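Side-chain contacts in protein-L-isoaspartate(D-aspartate) O-methyltransferase (Sulfolobus tokodaii, PDB 1VBF), which probably methylates L-isoaspartyl residues of damaged proteins with S-adenosyl-L-methionine, a step in their repair or degradation: residues Lys34-Ala39 with Glu43-Leu48; Glu6-Ile11 with Glu18-Val23. One frame throughout, in Å; residues are numbered along the deposited sequence.

Contact 1: residues Lys34-Ala39 with Glu43-Leu48; sequences KDYAYA and EALPIL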
loop_
_atom_site.group_PDB
_atom_site.type_symbol
_atom_site.label_atom_id
_atom_site.label_comp_id
_atom_site.label_asym_id
_atom_site.label_seq_id
_atom_site.Cartn_x
_atom_site.Cartn_y
_atom_site.Cartn_z
ATOM N N LYS B 34 9.104 26.035 26.418
ATOM C CA LYS B 34 9.161 27.483 26.488
ATOM C C LYS B 34 9.679 28.133 25.212
ATOM O O LYS B 34 9.187 29.179 24.787
ATOM C CB LYS B 34 10.031 27.905 27.664
ATOM C CG LYS B 34 11.501 27.472 27.558
ATOM C CD LYS B 34 12.277 28.067 28.722
ATOM C CE LYS B 34 13.762 27.857 28.603
ATOM N NZ LYS B 34 14.427 28.431 29.811
ATOM N N ASP B 35 10.674 27.515 24.594
ATOM C CA ASP B 35 11.226 28.067 23.374
ATOM C C ASP B 35 10.291 28.001 22.179
ATOM O O ASP B 35 10.648 28.464 21.103
ATOM C CB ASP B 35 12.537 27.372 23.011
ATOM C CG ASP B 35 13.711 27.880 23.829
ATOM O OD1 ASP B 35 13.544 28.892 24.547
ATOM O OD2 ASP B 35 14.802 27.274 23.745
ATOM N N TYR B 36 9.102 27.427 22.339
ATOM C CA TYR B 36 8.194 27.347 21.202
ATOM C C TYR B 36 7.056 28.334 21.307
ATOM O O TYR B 36 6.119 28.261 20.541
ATOM C CB TYR B 36 7.614 25.942 21.044
ATOM C CG TYR B 36 8.620 24.871 20.704
ATOM C CD1 TYR B 36 9.477 24.367 21.675
ATOM C CD2 TYR B 36 8.707 24.347 19.410
ATOM C CE1 TYR B 36 10.395 23.367 21.367
ATOM C CE2 TYR B 36 9.623 23.343 19.094
ATOM C CZ TYR B 36 10.461 22.862 20.081
ATOM O OH TYR B 36 11.363 21.866 19.795
ATOM N N ALA B 37 7.122 29.246 22.264
ATOM C CA ALA B 37 6.055 30.221 22.406
ATOM C C ALA B 37 5.789 30.933 21.064
ATOM O O ALA B 37 4.641 31.048 20.607
ATOM C CB ALA B 37 6.419 31.235 23.477
ATOM N N TYR B 38 6.852 31.407 20.425
ATOM C CA TYR B 38 6.688 32.106 19.172
ATOM C C TYR B 38 7.698 31.705 18.090
ATOM O O TYR B 38 8.006 32.496 17.171
ATOM C CB TYR B 38 6.692 33.613 19.430
ATOM C CG TYR B 38 5.550 34.042 20.317
ATOM C CD1 TYR B 38 5.691 34.072 21.703
ATOM C CD2 TYR B 38 4.297 34.360 19.777
ATOM C CE1 TYR B 38 4.609 34.409 22.541
ATOM C CE2 TYR B 38 3.205 34.695 20.602
ATOM C CZ TYR B 38 3.370 34.715 21.984
ATOM O OH TYR B 38 2.294 35.013 22.804
ATOM N N ALA B 39 8.183 30.458 18.192
ATOM C CA ALA B 39 9.136 29.892 17.231
ATOM C C ALA B 39 8.674 28.481 16.843
ATOM O O ALA B 39 8.149 27.753 17.688
ATOM C CB ALA B 39 10.515 29.845 17.840
ATOM N N GLU B 43 4.448 23.870 14.094
ATOM C CA GLU B 43 4.357 22.551 14.690
ATOM C C GLU B 43 3.386 22.453 15.862
ATOM O O GLU B 43 3.144 23.426 16.567
ATOM C CB GLU B 43 5.704 22.108 15.191
ATOM C CG GLU B 43 6.794 22.170 14.201
ATOM C CD GLU B 43 8.094 21.776 14.849
ATOM O OE1 GLU B 43 8.191 20.628 15.345
ATOM O OE2 GLU B 43 9.010 22.627 14.876
ATOM N N ALA B 44 2.856 21.252 16.070
ATOM C CA ALA B 44 1.941 20.976 17.169
ATOM C C ALA B 44 2.844 20.538 18.294
ATOM O O ALA B 44 3.772 19.774 18.066
ATOM C CB ALA B 44 0.984 19.863 16.805
ATOM N N LEU B 45 2.565 21.014 19.504
ATOM C CA LEU B 45 3.396 20.700 20.658
ATOM C C LEU B 45 2.827 19.587 21.555
ATOM O O LEU B 45 1.616 19.519 21.819
ATOM C CB LEU B 45 3.661 21.994 21.456
ATOM C CG LEU B 45 3.937 23.216 20.548
ATOM C CD1 LEU B 45 4.138 24.499 21.361
ATOM C CD2 LEU B 45 5.149 22.930 19.677
ATOM N N PRO B 46 3.704 18.692 22.023
ATOM C CA PRO B 46 3.374 17.558 22.886
ATOM C C PRO B 46 3.063 18.005 24.295
ATOM O O PRO B 46 3.879 18.672 24.925
ATOM C CB PRO B 46 4.650 16.720 22.860
ATOM C CG PRO B 46 5.383 17.202 21.660
ATOM C CD PRO B 46 5.122 18.662 21.662
ATOM N N ILE B 47 1.894 17.627 24.795
ATOM C CA ILE B 47 1.490 17.984 26.149
ATOM C C ILE B 47 1.209 16.731 26.971
ATOM O O ILE B 47 1.646 16.604 28.110
ATOM C CB ILE B 47 0.242 18.841 26.128
ATOM C CG1 ILE B 47 0.492 20.081 25.266
ATOM C CG2 ILE B 47 -0.141 19.211 27.552
ATOM C CD1 ILE B 47 1.622 20.928 25.772
ATOM N N LEU B 48 0.470 15.805 26.379
ATOM C CA LEU B 48 0.141 14.550 27.031
ATOM C C LEU B 48 0.250 13.419 26.015
ATOM O O LEU B 48 0.149 13.653 24.816
ATOM C CB LEU B 48 -1.291 14.599 27.576
ATOM C CG LEU B 48 -1.549 15.376 28.876
ATOM C CD1 LEU B 48 -3.026 15.249 29.271
ATOM C CD2 LEU B 48 -0.655 14.818 29.991
#
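A short beta hairpin, strands 45-48 and 51-53, is covered on part of its first strand by the loop that precedes it, and Tyr36 against Leu45 carries that contact. Tyr36 ends a single 3-10 turn, which Ala37 N closes with a bond to Lys34 O. Leu45 opens the strand, and the two CA atoms stand 8.2 Å apart, a gap bridged by the side chains, both of which start toward each other. Both methyls of Leu45 reach the base of the tyrosine from one side: CD1 rests on Tyr36 CB at 3.8 Å, while CD2 reaches the ring, 3.8 Å from Tyr36 CD2 and 4.1 Å from Tyr36 CG. CD2 comes to the ring at a slant, an apolar contact. With its CG anti to the carbonyl carbon (chi1 -65°), Tyr36 presents the CE2 edge of its ring to Glu43. There Glu43 OE2 lies at the ring edge, near its plane, 4.3 Å from Tyr36 CE2, a loose approach. Elsewhere the same ring meets His40 with the planes at about 45°, Lys103 of the second subunit makes a cation-pi contact with it, and Leu48 of that subunit packs on Tyr36. The buried tyrosine therefore joins the loop to the strand and also belongs to a subunit interface. Leu45, for its part, also touches Arg25 and Leu33. Downstream, Ile47 and Leu48 form a classic beta bulge, and the whole is a loop packed over the bulged strand of a two-stranded antiparallel hairpin.

Contact 2: residues Glu6-Ile11 with Glu18-Val23; sequences EILRKI and EAFNKV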
loop_
_atom_site.group_PDB
_atom_site.type_symbol
_atom_site.label_atom_id
_atom_site.label_comp_id
_atom_site.label_asym_id
_atom_site.label_seq_id
_atom_site.Cartn_x
_atom_site.Cartn_y
_atom_site.Cartn_z
ATOM N N GLU B 6 5.161 37.993 12.135
ATOM C CA GLU B 6 4.661 37.422 10.875
ATOM C C GLU B 6 3.162 37.122 11.024
ATOM O O GLU B 6 2.336 37.511 10.187
ATOM C CB GLU B 6 5.302 36.068 10.533
ATOM C CG GLU B 6 6.811 35.941 10.528
ATOM C CD GLU B 6 7.263 34.574 9.953
ATOM O OE1 GLU B 6 7.148 34.378 8.717
ATOM O OE2 GLU B 6 7.714 33.693 10.732
ATOM N N ILE B 7 2.843 36.390 12.092
ATOM C CA ILE B 7 1.486 35.972 12.377
ATOM C C ILE B 7 0.536 37.127 12.639
ATOM O O ILE B 7 -0.609 37.107 12.169
ATOM C CB ILE B 7 1.439 35.003 13.584
ATOM C CG1 ILE B 7 2.370 33.817 13.343
ATOM C CG2 ILE B 7 0.028 34.480 13.775
ATOM C CD1 ILE B 7 2.321 32.781 14.407
ATOM N N LEU B 8 1.020 38.129 13.372
ATOM C CA LEU B 8 0.223 39.300 13.734
ATOM C C LEU B 8 -0.162 40.116 12.512
ATOM O O LEU B 8 -1.270 40.625 12.417
ATOM C CB LEU B 8 1.009 40.166 14.713
ATOM C CG LEU B 8 0.291 41.153 15.633
ATOM C CD1 LEU B 8 1.345 41.925 16.404
ATOM C CD2 LEU B 8 -0.569 42.112 14.846
ATOM N N ARG B 9 0.763 40.237 11.574
ATOM C CA ARG B 9 0.546 40.990 10.344
ATOM C C ARG B 9 -0.665 40.445 9.564
ATOM O O ARG B 9 -1.443 41.196 8.965
ATOM C CB ARG B 9 1.800 40.877 9.469
ATOM C CG ARG B 9 2.238 42.165 8.821
ATOM C CD ARG B 9 3.304 41.921 7.759
ATOM N NE ARG B 9 2.744 41.381 6.517
ATOM C CZ ARG B 9 3.423 41.242 5.376
ATOM N NH1 ARG B 9 4.703 41.599 5.306
ATOM N NH2 ARG B 9 2.816 40.758 4.298
ATOM N N LYS B 10 -0.802 39.123 9.586
ATOM C CA LYS B 10 -1.868 38.423 8.885
ATOM C C LYS B 10 -3.262 38.535 9.503
ATOM O O LYS B 10 -4.252 38.398 8.789
ATOM C CB LYS B 10 -1.529 36.935 8.791
ATOM C CG LYS B 10 -0.291 36.560 7.998
ATOM C CD LYS B 10 0.027 35.092 8.281
ATOM C CE LYS B 10 0.759 34.417 7.134
ATOM N NZ LYS B 10 0.719 32.923 7.287
ATOM N N ILE B 11 -3.345 38.750 10.818
ATOM C CA ILE B 11 -4.642 38.825 11.489
ATOM C C ILE B 11 -5.593 39.910 10.959
ATOM O O ILE B 11 -5.297 41.101 10.998
ATOM C CB ILE B 11 -4.463 38.975 13.022
ATOM C CG1 ILE B 11 -3.665 37.777 13.536
ATOM C CG2 ILE B 11 -5.844 39.148 13.732
ATOM C CD1 ILE B 11 -3.321 37.870 14.972
ATOM N N GLU B 18 -5.095 42.380 18.819
ATOM C CA GLU B 18 -4.721 42.912 20.117
ATOM C C GLU B 18 -4.573 41.843 21.169
ATOM O O GLU B 18 -3.605 41.872 21.927
ATOM C CB GLU B 18 -5.718 43.972 20.559
ATOM C CG GLU B 18 -5.769 45.077 19.560
ATOM C CD GLU B 18 -6.673 46.188 19.972
ATOM O OE1 GLU B 18 -7.839 45.908 20.352
ATOM O OE2 GLU B 18 -6.211 47.351 19.902
ATOM N N ALA B 19 -5.525 40.908 21.217
ATOM C CA ALA B 19 -5.462 39.799 22.166
ATOM C C ALA B 19 -4.161 38.990 21.918
ATOM O O ALA B 19 -3.423 38.661 22.853
ATOM C CB ALA B 19 -6.683 38.924 22.001
ATOM N N PHE B 20 -3.871 38.705 20.646
ATOM C CA PHE B 20 -2.675 37.961 20.274
ATOM C C PHE B 20 -1.385 38.645 20.729
ATOM O O PHE B 20 -0.428 37.985 21.151
ATOM C CB PHE B 20 -2.608 37.745 18.757
ATOM C CG PHE B 20 -1.419 36.908 18.332
ATOM C CD1 PHE B 20 -1.302 35.572 18.739
ATOM C CD2 PHE B 20 -0.371 37.475 17.617
ATOM C CE1 PHE B 20 -0.170 34.835 18.450
ATOM C CE2 PHE B 20 0.766 36.741 17.328
ATOM C CZ PHE B 20 0.869 35.426 17.742
ATOM N N ASN B 21 -1.350 39.970 20.618
ATOM C CA ASN B 21 -0.171 40.686 21.029
ATOM C C ASN B 21 0.001 40.677 22.545
ATOM O O ASN B 21 1.103 40.497 23.053
ATOM C CB ASN B 21 -0.204 42.123 20.545
ATOM C CG ASN B 21 1.185 42.699 20.399
ATOM O OD1 ASN B 21 1.577 43.109 19.316
ATOM N ND2 ASN B 21 1.942 42.714 21.476
ATOM N N LYS B 22 -1.103 40.829 23.262
ATOM C CA LYS B 22 -1.099 40.867 24.726
ATOM C C LYS B 22 -0.881 39.550 25.531
ATOM O O LYS B 22 -0.064 39.525 26.446
ATOM C CB LYS B 22 -2.395 41.546 25.180
ATOM C CG LYS B 22 -2.629 41.519 26.665
ATOM C CD LYS B 22 -4.029 41.999 26.979
ATOM C CE LYS B 22 -4.410 41.694 28.423
ATOM N NZ LYS B 22 -5.789 42.180 28.711
ATOM N N VAL B 23 -1.600 38.472 25.197
ATOM C CA VAL B 23 -1.475 37.206 25.931
ATOM C C VAL B 23 -0.130 36.505 25.727
ATOM O O VAL B 23 0.276 36.203 24.609
ATOM C CB VAL B 23 -2.648 36.229 25.571
ATOM C CG1 VAL B 23 -2.490 34.907 26.309
ATOM C CG2 VAL B 23 -3.996 36.871 25.922
#
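Lys22 NZ is gripped by Glu90 OE1 in a salt bridge and by Tyr114 OH in a hydrogen bond; Phe20 of the same helix turns instead to Ile7, Leu8 and Ile11. Segments 6-10 and 18-22 of helices 4-10 and 14-22 run nearly antiparallel, their axes at 163° and 10.2 Å apart at closest approach. Phe20 fills much of that separation. Its CG stands opposite the backbone N (chi1 -177°), which extends the ring from its helix toward the other one. Three aliphatic side chains receive it. Ile11 CD1 touches the root of the phenylalanine, 3.9 Å from Phe20 CB and 4.0 Å from Phe20 CG, approaching the ring obliquely. Leu8 meets the ring edge, its CB near the ring plane and 4.2 Å from Phe20 CD2. At the far end Ile7 lies across the phenylalanine at about a right angle, with Ile7 CG2 4.2 Å from Phe20 CZ. The phenylalanine is thus bordered from CB to CZ by Ile11, Leu8 and Ile7. At its more exposed margin the contact thins: there Leu8 and Asn21 come near each other, the leucine partly exposed and the asparagine exposed. On the inner side Phe20 and Ile11 both press on Ile60 of helix 56-65, and Phe20 also touches Tyr83 of helix 83-91. The pair is a helical hairpin at the N-terminus, seated on helices 56-65 and 83-91, which flank the central seven-stranded sheet.

In the fold
Contact 2 comes first along the chain, pairing helices 4-10 and 14-22, and contact 1 follows in the loop and strand 45-48 after them; their centres are about 17 Å apart. Tyr38 joins them: its CE2 lies 3.8 Å from Phe20 CZ, and its OH, hydrogen-bonded to Arg25 N, comes 3.0 Å from Val23 O. Both contacts precede the first strand of the central sheet, whose 3-2-1-4-5 parallel core is that of the Rossmann-like methyltransferases. They differ in surroundings: contact 2 packs on helices of its own subunit, whereas contact 1 faces a second subunit, so this N-terminal region serves both the monomer's fold and its assembly.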